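Local structure of xyloglucanase (Paenibacillus pabuli, 2JEP) at residues W227-D232 with S262-S267; Y118-G123 with S169-R174; I279-A284 with N337-A342. The protein hydrolyses xyloglucan, a polysaccharide of the plant cell wall, as a family 5 glycoside hydrolase. One frame throughout, in Å; residues are numbered along the deposited sequence.

Overall arrangement
The three contacts sample different levels of one (beta/alpha)8 barrel. Contact 1 lies at the C-terminal ends of neighbouring strands, where such barrels keep their active site, and the side chain of His-264 is about 7 Å from a bound calcium ion. Contact 3 stands further out on that side, joining a long loop to the start of helix 336-353; its centre is 21 Å from that of contact 1, although their nearest atoms are only about 5 Å apart. Contact 2 is a surface contact at the N-terminal ends of strands 125-128 and 175-178, across the chain's centre from contact 1, with centres 27 Å apart. Contacts 2 and 3 are separated by 36 Å between centres.

Contact 1 of 3, residues W227-D232 with S262-S267; sequences WNTNID and SAHYYS
The carbonyl O of Thr-229 receives the backbone N of His-264 at 2.9 Å, in the carbonyl plane and on a lone pair, with an almost straight N-H...O angle of 174°. A second, softer approach to the same oxygen comes from Ala-263, whose CA lies 3.5 Å from Thr-229 O. Just beyond, a bridging water accepts from Ile-231 N and donates to His-264 O at 2.8 Å, so backbone polar groups of the turn and the strand are joined both directly and through solvent.

The side chains reinforce this link. Thr-229 places OG1 between its backbone N and carbonyl carbon (chi1 62°), which swings CG2 over the face of the His-264 imidazole: the methyl stands 3.7 Å from the ring centroid, only 7° off the normal. OG1 donates to Asn-228 O at 2.7 Å, from above the carbonyl plane, a bond that probably helps to keep the side chain in this rotamer. ND1 of the imidazole is hydrogen-bonded to Glu-182. Replacing His-264 by an alanine would remove the ring, and is likely to leave Thr-229 CG2 without the face it covers and Glu-182 without its imidazole partner. Further along, Ile-231 packs CG1 against Ala-263 CB at 3.6 Å, while its CD1 approaches the Tyr-265 ring obliquely.

Glu-182 and Glu-323, which touches His-264 and bonds to Tyr-266 OH, probably correspond to the two catalytic glutamates that family 5 enzymes carry at the ends of the fourth and seventh strands, consistent with this contact backing the active site. The contact belongs to the beta-alpha-beta unit of strand 222-225, short helix 231-235, capped by Asn-230, and strand 259-265; helix 298-313 packs on Ile-231 and Tyr-265, and strand 319-324 flanks strand 259-265.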
loop_
_atom_site.group_PDB
_atom_site.type_symbol
_atom_site.label_atom_id
_atom_site.label_comp_id
_atom_site.label_asym_id
_atom_site.label_seq_id
_atom_site.Cartn_x
_atom_site.Cartn_y
_atom_site.Cartn_z
ATOM N N TRP A 227 -4.422 -12.279 -0.271
ATOM C CA TRP A 227 -4.144 -12.596 -1.664
ATOM C C TRP A 227 -4.399 -11.409 -2.590
ATOM O O TRP A 227 -5.533 -10.930 -2.696
ATOM C CB TRP A 227 -5.045 -13.757 -2.083
ATOM C CG TRP A 227 -4.790 -14.310 -3.436
ATOM C CD1 TRP A 227 -5.432 -14.002 -4.596
ATOM C CD2 TRP A 227 -3.865 -15.353 -3.755
ATOM N NE1 TRP A 227 -4.961 -14.779 -5.616
ATOM C CE2 TRP A 227 -3.989 -15.615 -5.135
ATOM C CE3 TRP A 227 -2.937 -16.094 -3.007
ATOM C CZ2 TRP A 227 -3.237 -16.583 -5.783
ATOM C CZ3 TRP A 227 -2.194 -17.052 -3.645
ATOM C CH2 TRP A 227 -2.341 -17.291 -5.024
ATOM N N ASN A 228 -3.341 -10.963 -3.266
ATOM C CA ASN A 228 -3.438 -9.889 -4.265
ATOM C C ASN A 228 -4.108 -8.632 -3.729
ATOM O O ASN A 228 -4.694 -7.883 -4.505
ATOM C CB ASN A 228 -4.137 -10.333 -5.545
ATOM C CG ASN A 228 -3.762 -9.463 -6.708
ATOM O OD1 ASN A 228 -2.664 -8.871 -6.732
ATOM N ND2 ASN A 228 -4.642 -9.403 -7.700
ATOM N N THR A 229 -3.983 -8.375 -2.435
ATOM C CA THR A 229 -4.633 -7.232 -1.774
ATOM C C THR A 229 -6.134 -7.140 -2.109
ATOM O O THR A 229 -6.726 -6.067 -2.080
ATOM C CB THR A 229 -3.910 -5.895 -1.984
ATOM O OG1 THR A 229 -3.874 -5.549 -3.362
ATOM C CG2 THR A 229 -2.501 -5.921 -1.401
ATOM N N ASN A 230 -6.740 -8.298 -2.381
ATOM C CA ASN A 230 -8.130 -8.347 -2.834
ATOM C C ASN A 230 -9.066 -8.540 -1.639
ATOM O O ASN A 230 -8.959 -9.547 -0.914
ATOM C CB ASN A 230 -8.260 -9.514 -3.818
ATOM C CG ASN A 230 -9.637 -9.680 -4.377
ATOM O OD1 ASN A 230 -10.539 -10.128 -3.718
ATOM N ND2 ASN A 230 -9.780 -9.345 -5.634
ATOM N N ILE A 231 -10.017 -7.623 -1.470
ATOM C CA ILE A 231 -10.939 -7.711 -0.328
ATOM C C ILE A 231 -11.675 -9.055 -0.264
ATOM O O ILE A 231 -11.640 -9.738 0.754
ATOM C CB ILE A 231 -11.933 -6.529 -0.333
ATOM C CG1 ILE A 231 -11.193 -5.230 0.067
ATOM C CG2 ILE A 231 -13.109 -6.793 0.608
ATOM C CD1 ILE A 231 -12.021 -3.940 -0.079
ATOM N N ASP A 232 -12.316 -9.440 -1.353
ATOM C CA ASP A 232 -13.114 -10.675 -1.325
ATOM C C ASP A 232 -12.262 -11.886 -0.977
ATOM O O ASP A 232 -12.689 -12.765 -0.216
ATOM C CB ASP A 232 -13.739 -10.929 -2.671
ATOM C CG ASP A 232 -14.940 -10.033 -2.961
ATOM O OD1 ASP A 232 -15.423 -9.322 -2.065
ATOM O OD2 ASP A 232 -15.398 -10.107 -4.118
ATOM N N SER A 262 -3.982 -5.136 5.157
ATOM C CA SER A 262 -3.935 -4.356 3.921
ATOM C C SER A 262 -4.903 -4.863 2.880
ATOM O O SER A 262 -5.021 -6.059 2.726
ATOM C CB SER A 262 -2.543 -4.483 3.340
ATOM O OG SER A 262 -2.459 -3.993 2.027
ATOM N N ALA A 263 -5.574 -3.943 2.175
ATOM C CA ALA A 263 -6.248 -4.260 0.909
ATOM C C ALA A 263 -6.082 -3.045 0.007
ATOM O O ALA A 263 -5.799 -1.923 0.496
ATOM C CB ALA A 263 -7.763 -4.606 1.109
ATOM N N HIS A 264 -6.197 -3.275 -1.306
ATOM C CA HIS A 264 -6.149 -2.211 -2.304
ATOM C C HIS A 264 -7.482 -2.139 -3.033
ATOM O O HIS A 264 -8.173 -3.137 -3.116
ATOM C CB HIS A 264 -5.011 -2.453 -3.302
ATOM C CG HIS A 264 -3.642 -2.366 -2.696
ATOM N ND1 HIS A 264 -2.493 -2.726 -3.372
ATOM C CD2 HIS A 264 -3.254 -2.035 -1.440
ATOM C CE1 HIS A 264 -1.450 -2.557 -2.564
ATOM N NE2 HIS A 264 -1.880 -2.128 -1.387
ATOM N N TYR A 265 -7.825 -0.969 -3.558
ATOM C CA TYR A 265 -9.151 -0.788 -4.137
ATOM C C TYR A 265 -9.107 0.088 -5.377
ATOM O O TYR A 265 -8.796 1.277 -5.294
ATOM C CB TYR A 265 -10.093 -0.166 -3.114
ATOM C CG TYR A 265 -11.550 -0.256 -3.494
ATOM C CD1 TYR A 265 -12.244 -1.437 -3.321
ATOM C CD2 TYR A 265 -12.226 0.814 -4.088
ATOM C CE1 TYR A 265 -13.582 -1.529 -3.687
ATOM C CE2 TYR A 265 -13.551 0.713 -4.448
ATOM C CZ TYR A 265 -14.217 -0.456 -4.241
ATOM O OH TYR A 265 -15.551 -0.592 -4.588
ATOM N N TYR A 266 -9.446 -0.511 -6.515
ATOM C CA TYR A 266 -9.501 0.178 -7.790
ATOM C C TYR A 266 -10.749 -0.272 -8.568
ATOM O O TYR A 266 -10.723 -0.324 -9.801
ATOM C CB TYR A 266 -8.256 -0.120 -8.610
ATOM C CG TYR A 266 -6.922 0.368 -8.051
ATOM C CD1 TYR A 266 -6.494 1.654 -8.271
ATOM C CD2 TYR A 266 -6.084 -0.481 -7.367
ATOM C CE1 TYR A 266 -5.247 2.070 -7.859
ATOM C CE2 TYR A 266 -4.841 -0.075 -6.938
ATOM C CZ TYR A 266 -4.432 1.208 -7.162
ATOM O OH TYR A 266 -3.172 1.647 -6.819
ATOM N N SER A 267 -11.822 -0.589 -7.853
ATOM C CA SER A 267 -13.031 -1.072 -8.513
ATOM C C SER A 267 -14.025 0.044 -8.738
ATOM O O SER A 267 -14.169 0.912 -7.896
ATOM C CB SER A 267 -13.705 -2.148 -7.675
ATOM O OG SER A 267 -12.879 -3.302 -7.536
HETATM O O HOH W 1 -9.899 -5.379 -3.293
#

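Contact 2 of 3, residues Y118-G123 with S169-R174; sequences YAYNEG and SNYNDR
Tyr-120 has both of its oxygens engaged by the loop 169-174. Its OH accepts the backbone N of Asn-172 at 2.9 Å, nearly straight at 175°. Its carbonyl O takes Arg-174 NH1 on a lone pair, also at 2.9 Å, together with Gly-123 N from its own turn; Arg-174 NH2 adds a weak bond. NH1 is shared with Leu-124 O. Arg-174 is modelled in two conformers, and its contacts here are those of one of them.

With CG anti to the backbone N (chi1 -178°), the Tyr-120 ring reaches out to this loop and is sandwiched. Over one face lies the Arg-174 guanidinium, a cation-pi contact with CZ 4.3 Å from the centroid; against the other comes the edge of Tyr-171, a T-shaped pair with centroids 4.7 Å apart. Tyr-171 OH bonds to Asp-117 and Gln-113, which probably helps to fix that ring. Asn-172 OD1 accepts Arg-174 N at 2.9 Å, closing an Asx turn that shapes the loop.

Gly-123, with positive phi, ends helix 106-120 as the C-prime residue of a Schellman motif. A guanidinium bonded at this carbonyl-rich C-terminus probably gains from the helix dipole, so charge, aromatic face and backbone acceptors all favour the same placement.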
loop_
_atom_site.group_PDB
_atom_site.type_symbol
_atom_site.label_atom_id
_atom_site.label_comp_id
_atom_site.label_asym_id
_atom_site.label_seq_id
_atom_site.Cartn_x
_atom_site.Cartn_y
_atom_site.Cartn_z
ATOM N N TYR A 118 12.556 11.896 5.465
ATOM C CA TYR A 118 11.856 13.072 4.944
ATOM C C TYR A 118 10.445 13.159 5.492
ATOM O O TYR A 118 9.955 14.235 5.748
ATOM C CB TYR A 118 11.757 13.069 3.416
ATOM C CG TYR A 118 13.052 13.090 2.627
ATOM C CD1 TYR A 118 14.247 13.439 3.199
ATOM C CD2 TYR A 118 13.060 12.735 1.286
ATOM C CE1 TYR A 118 15.433 13.425 2.452
ATOM C CE2 TYR A 118 14.215 12.748 0.548
ATOM C CZ TYR A 118 15.406 13.069 1.134
ATOM O OH TYR A 118 16.549 13.039 0.366
ATOM N N ALA A 119 9.785 12.012 5.621
ATOM C CA ALA A 119 8.410 11.937 6.152
ATOM C C ALA A 119 8.395 11.827 7.671
ATOM O O ALA A 119 7.651 12.545 8.357
ATOM C CB ALA A 119 7.653 10.750 5.534
ATOM N N TYR A 120 9.235 10.950 8.215
ATOM C CA TYR A 120 9.243 10.723 9.661
ATOM C C TYR A 120 9.625 11.987 10.435
ATOM O O TYR A 120 9.040 12.284 11.484
ATOM C CB TYR A 120 10.188 9.571 9.971
ATOM C CG TYR A 120 10.301 9.145 11.414
ATOM C CD1 TYR A 120 9.439 8.221 11.947
ATOM C CD2 TYR A 120 11.304 9.656 12.229
ATOM C CE1 TYR A 120 9.572 7.803 13.266
ATOM C CE2 TYR A 120 11.428 9.271 13.546
ATOM C CZ TYR A 120 10.579 8.327 14.056
ATOM O OH TYR A 120 10.685 7.880 15.366
ATOM N N ASN A 121 10.599 12.734 9.921
ATOM C CA ASN A 121 11.032 13.949 10.604
ATOM C C ASN A 121 10.027 15.080 10.527
ATOM O O ASN A 121 10.158 16.074 11.284
ATOM C CB ASN A 121 12.377 14.419 10.075
ATOM C CG ASN A 121 13.512 13.530 10.497
ATOM O OD1 ASN A 121 13.378 12.740 11.430
ATOM N ND2 ASN A 121 14.654 13.660 9.806
ATOM N N GLU A 122 9.029 14.937 9.646
ATOM C CA GLU A 122 7.913 15.869 9.548
ATOM C C GLU A 122 6.700 15.432 10.360
ATOM O O GLU A 122 5.640 16.036 10.273
ATOM C CB GLU A 122 7.516 16.067 8.087
ATOM C CG GLU A 122 8.514 16.834 7.273
ATOM C CD GLU A 122 8.621 18.287 7.706
ATOM O OE1 GLU A 122 7.564 18.869 8.005
ATOM O OE2 GLU A 122 9.749 18.836 7.750
ATOM N N GLY A 123 6.858 14.419 11.195
ATOM C CA GLY A 123 5.772 14.045 12.093
ATOM C C GLY A 123 4.738 13.135 11.450
ATOM O O GLY A 123 3.699 12.868 12.049
ATOM N N SER A 169 15.294 -0.017 13.601
ATOM C CA SER A 169 14.813 -0.483 14.890
ATOM C C SER A 169 14.510 0.596 15.903
ATOM O O SER A 169 13.630 0.394 16.745
ATOM C CB SER A 169 15.771 -1.496 15.503
ATOM O OG SER A 169 16.974 -0.869 15.879
ATOM N N ASN A 170 15.169 1.752 15.802
ATOM C CA ASN A 170 14.961 2.790 16.800
ATOM C C ASN A 170 13.827 3.766 16.469
ATOM O O ASN A 170 13.508 4.646 17.268
ATOM C CB ASN A 170 16.276 3.522 17.075
ATOM C CG ASN A 170 17.355 2.594 17.655
ATOM O OD1 ASN A 170 17.067 1.710 18.462
ATOM N ND2 ASN A 170 18.592 2.785 17.217
ATOM N N TYR A 171 13.194 3.596 15.313
ATOM C CA TYR A 171 12.076 4.459 14.952
ATOM C C TYR A 171 10.832 4.130 15.770
ATOM O O TYR A 171 10.574 2.970 16.086
ATOM C CB TYR A 171 11.751 4.303 13.460
ATOM C CG TYR A 171 12.768 4.970 12.574
ATOM C CD1 TYR A 171 14.088 4.515 12.500
ATOM C CD2 TYR A 171 12.433 6.084 11.810
ATOM C CE1 TYR A 171 15.028 5.142 11.706
ATOM C CE2 TYR A 171 13.377 6.708 10.998
ATOM C CZ TYR A 171 14.684 6.245 10.953
ATOM O OH TYR A 171 15.664 6.831 10.186
ATOM N N ASN A 172 10.068 5.158 16.134
ATOM C CA ASN A 172 8.875 4.980 16.948
ATOM C C ASN A 172 7.708 4.411 16.137
ATOM O O ASN A 172 7.890 3.998 14.971
ATOM C CB ASN A 172 8.549 6.252 17.749
ATOM C CG ASN A 172 7.958 7.368 16.928
ATOM O OD1 ASN A 172 7.481 7.160 15.813
ATOM N ND2 ASN A 172 7.962 8.590 17.504
ATOM N N ASP A 173 6.527 4.373 16.746
ATOM C CA ASP A 173 5.380 3.716 16.155
ATOM C C ASP A 173 4.799 4.460 14.959
ATOM O O ASP A 173 3.865 3.942 14.326
ATOM C CB ASP A 173 4.265 3.479 17.167
ATOM C CG ASP A 173 4.543 2.336 18.128
ATOM O OD1 ASP A 173 5.567 1.639 18.020
ATOM O OD2 ASP A 173 3.667 2.131 19.003
ATOM N N ARG A 174 5.317 5.641 14.632
ATOM C CA ARG A 174 4.940 6.291 13.378
ATOM C C ARG A 174 5.499 5.564 12.154
ATOM O O ARG A 174 5.016 5.792 11.056
ATOM C CB ARG A 174 5.288 7.778 13.358
ATOM C CG ARG A 174 4.258 8.621 14.131
ATOM C CD ARG A 174 4.447 10.128 13.949
ATOM N NE ARG A 174 5.713 10.594 14.525
ATOM C CZ ARG A 174 6.828 10.862 13.846
ATOM N NH1 ARG A 174 6.881 10.681 12.535
ATOM N NH2 ARG A 174 7.926 11.292 14.491
#

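Contact 3 of 3, residues I279-A284 with N337-A342; sequences ITQWGA and NVYRAA
This is a buried contact without a single hydrogen bond across it, in which the loop 279-284, between helices 269-272 and 298-313, lies against the first turns of helix 336-353. Its main piece is Tyr-339, whose ring is laid along the side chain of Gln-281. The two run alongside each other and point the same way, with the amide and ring planes only 20° apart. Gln-281 CB makes a CH-pi contact 3.8 Å from the ring centroid, and CG and CD follow the rim, CG reaching 3.6 Å from Tyr-339 CE2. On the other face of the ring sits CG1 of Val-338, one residue earlier on the helix.

The amide of Gln-281 is held by partners beyond the contact: OE1 takes Ser-286 OG and the backbone N atoms of Thr-287 and Asn-288, while NE2 bonds to Asp-333. Of this side chain, CB and CG form the apolar cover; the amide lies near the ring's rim, its polar atoms bonded elsewhere. Tyr-339 sets CG anti to the carbonyl carbon (chi1 -50°), bringing CD1 to 3.4 Å from Trp-282 O. The tryptophan itself adds a looser touch, CZ3 lying 4.0 Å from Ala-342 O, and its NE1 is hydrogen-bonded to Gly-296 O. The backbone N of Trp-282 is buried here with no partner in the model.

The 279-284 loop, in the connection after strand 259-265, thus rests on the start of helix 336-353 at the C-terminal side of the strands of a (beta/alpha)8 barrel, where such barrels keep their active site.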
loop_
_atom_site.group_PDB
_atom_site.type_symbol
_atom_site.label_atom_id
_atom_site.label_comp_id
_atom_site.label_asym_id
_atom_site.label_seq_id
_atom_site.Cartn_x
_atom_site.Cartn_y
_atom_site.Cartn_z
ATOM N N ILE A 279 -15.054 3.939 -20.251
ATOM C CA ILE A 279 -15.756 4.345 -19.035
ATOM C C ILE A 279 -14.951 5.480 -18.404
ATOM O O ILE A 279 -13.778 5.313 -18.036
ATOM C CB ILE A 279 -15.878 3.176 -18.035
ATOM C CG1 ILE A 279 -16.626 1.988 -18.653
ATOM C CG2 ILE A 279 -16.536 3.654 -16.740
ATOM C CD1 ILE A 279 -18.085 2.260 -19.086
ATOM N N THR A 280 -15.601 6.636 -18.267
ATOM C CA THR A 280 -14.953 7.845 -17.798
ATOM C C THR A 280 -15.694 8.534 -16.641
ATOM O O THR A 280 -15.267 9.595 -16.190
ATOM C CB THR A 280 -14.809 8.833 -18.967
ATOM O OG1 THR A 280 -16.107 9.042 -19.524
ATOM C CG2 THR A 280 -13.853 8.294 -20.043
ATOM N N GLN A 281 -16.783 7.921 -16.161
ATOM C CA GLN A 281 -17.600 8.510 -15.116
ATOM C C GLN A 281 -17.941 7.443 -14.089
ATOM O O GLN A 281 -17.886 6.257 -14.380
ATOM C CB GLN A 281 -18.889 9.121 -15.701
ATOM C CG GLN A 281 -18.617 10.003 -16.927
ATOM C CD GLN A 281 -19.815 10.761 -17.393
ATOM O OE1 GLN A 281 -20.946 10.590 -16.899
ATOM N NE2 GLN A 281 -19.587 11.627 -18.361
ATOM N N TRP A 282 -18.304 7.888 -12.896
ATOM C CA TRP A 282 -18.598 7.017 -11.770
ATOM C C TRP A 282 -19.545 7.723 -10.806
ATOM O O TRP A 282 -19.414 8.916 -10.568
ATOM C CB TRP A 282 -17.293 6.663 -11.022
ATOM C CG TRP A 282 -17.503 5.699 -9.886
ATOM C CD1 TRP A 282 -17.498 4.327 -9.974
ATOM C CD2 TRP A 282 -17.811 6.014 -8.525
ATOM N NE1 TRP A 282 -17.769 3.788 -8.742
ATOM C CE2 TRP A 282 -17.992 4.798 -7.849
ATOM C CE3 TRP A 282 -17.968 7.209 -7.811
ATOM C CZ2 TRP A 282 -18.269 4.742 -6.494
ATOM C CZ3 TRP A 282 -18.277 7.145 -6.486
ATOM C CH2 TRP A 282 -18.431 5.919 -5.842
ATOM N N GLY A 283 -20.441 6.940 -10.224
ATOM C CA GLY A 283 -21.307 7.384 -9.169
ATOM C C GLY A 283 -22.538 8.115 -9.657
ATOM O O GLY A 283 -22.742 8.341 -10.854
ATOM N N ALA A 284 -23.344 8.505 -8.690
ATOM C CA ALA A 284 -24.675 9.032 -8.982
ATOM C C ALA A 284 -24.658 10.292 -9.817
ATOM O O ALA A 284 -25.630 10.544 -10.534
ATOM C CB ALA A 284 -25.427 9.300 -7.678
ATOM N N ASN A 337 -12.545 14.663 -14.497
ATOM C CA ASN A 337 -12.061 14.999 -13.157
ATOM C C ASN A 337 -13.189 15.180 -12.143
ATOM O O ASN A 337 -12.969 14.996 -10.949
ATOM C CB ASN A 337 -11.131 16.209 -13.174
ATOM C CG ASN A 337 -9.712 15.859 -13.548
ATOM O OD1 ASN A 337 -9.252 14.761 -13.276
ATOM N ND2 ASN A 337 -9.017 16.778 -14.208
ATOM N N VAL A 338 -14.393 15.514 -12.602
ATOM C CA VAL A 338 -15.527 15.536 -11.694
ATOM C C VAL A 338 -15.674 14.178 -11.029
ATOM O O VAL A 338 -15.913 14.081 -9.819
ATOM C CB VAL A 338 -16.857 15.879 -12.462
ATOM C CG1 VAL A 338 -18.076 15.767 -11.564
ATOM C CG2 VAL A 338 -16.758 17.297 -13.094
ATOM N N TYR A 339 -15.518 13.124 -11.819
ATOM C CA TYR A 339 -15.699 11.758 -11.318
ATOM C C TYR A 339 -14.511 11.209 -10.563
ATOM O O TYR A 339 -14.685 10.431 -9.635
ATOM C CB TYR A 339 -16.208 10.810 -12.445
ATOM C CG TYR A 339 -17.386 11.488 -13.094
ATOM C CD1 TYR A 339 -18.542 11.714 -12.355
ATOM C CD2 TYR A 339 -17.260 12.116 -14.322
ATOM C CE1 TYR A 339 -19.564 12.471 -12.841
ATOM C CE2 TYR A 339 -18.302 12.874 -14.835
ATOM C CZ TYR A 339 -19.436 13.067 -14.074
ATOM O OH TYR A 339 -20.482 13.861 -14.518
ATOM N N ARG A 340 -13.303 11.617 -10.956
ATOM C CA ARG A 340 -12.147 11.254 -10.155
ATOM C C ARG A 340 -12.254 11.829 -8.756
ATOM O O ARG A 340 -11.933 11.177 -7.772
ATOM C CB ARG A 340 -10.850 11.678 -10.853
ATOM C CG ARG A 340 -10.681 10.999 -12.221
ATOM C CD ARG A 340 -9.227 10.790 -12.601
ATOM N NE ARG A 340 -8.529 12.056 -12.684
ATOM C CZ ARG A 340 -7.211 12.234 -12.499
ATOM N NH1 ARG A 340 -6.384 11.242 -12.155
ATOM N NH2 ARG A 340 -6.720 13.437 -12.651
ATOM N N ALA A 341 -12.713 13.070 -8.662
ATOM C CA ALA A 341 -12.968 13.674 -7.376
ATOM C C ALA A 341 -14.072 12.928 -6.641
ATOM O O ALA A 341 -13.920 12.608 -5.461
ATOM C CB ALA A 341 -13.313 15.158 -7.538
ATOM N N ALA A 342 -15.207 12.681 -7.306
ATOM C CA ALA A 342 -16.332 11.996 -6.638
ATOM C C ALA A 342 -15.915 10.633 -6.115
ATOM O O ALA A 342 -16.291 10.244 -5.003
ATOM C CB ALA A 342 -17.534 11.886 -7.579
#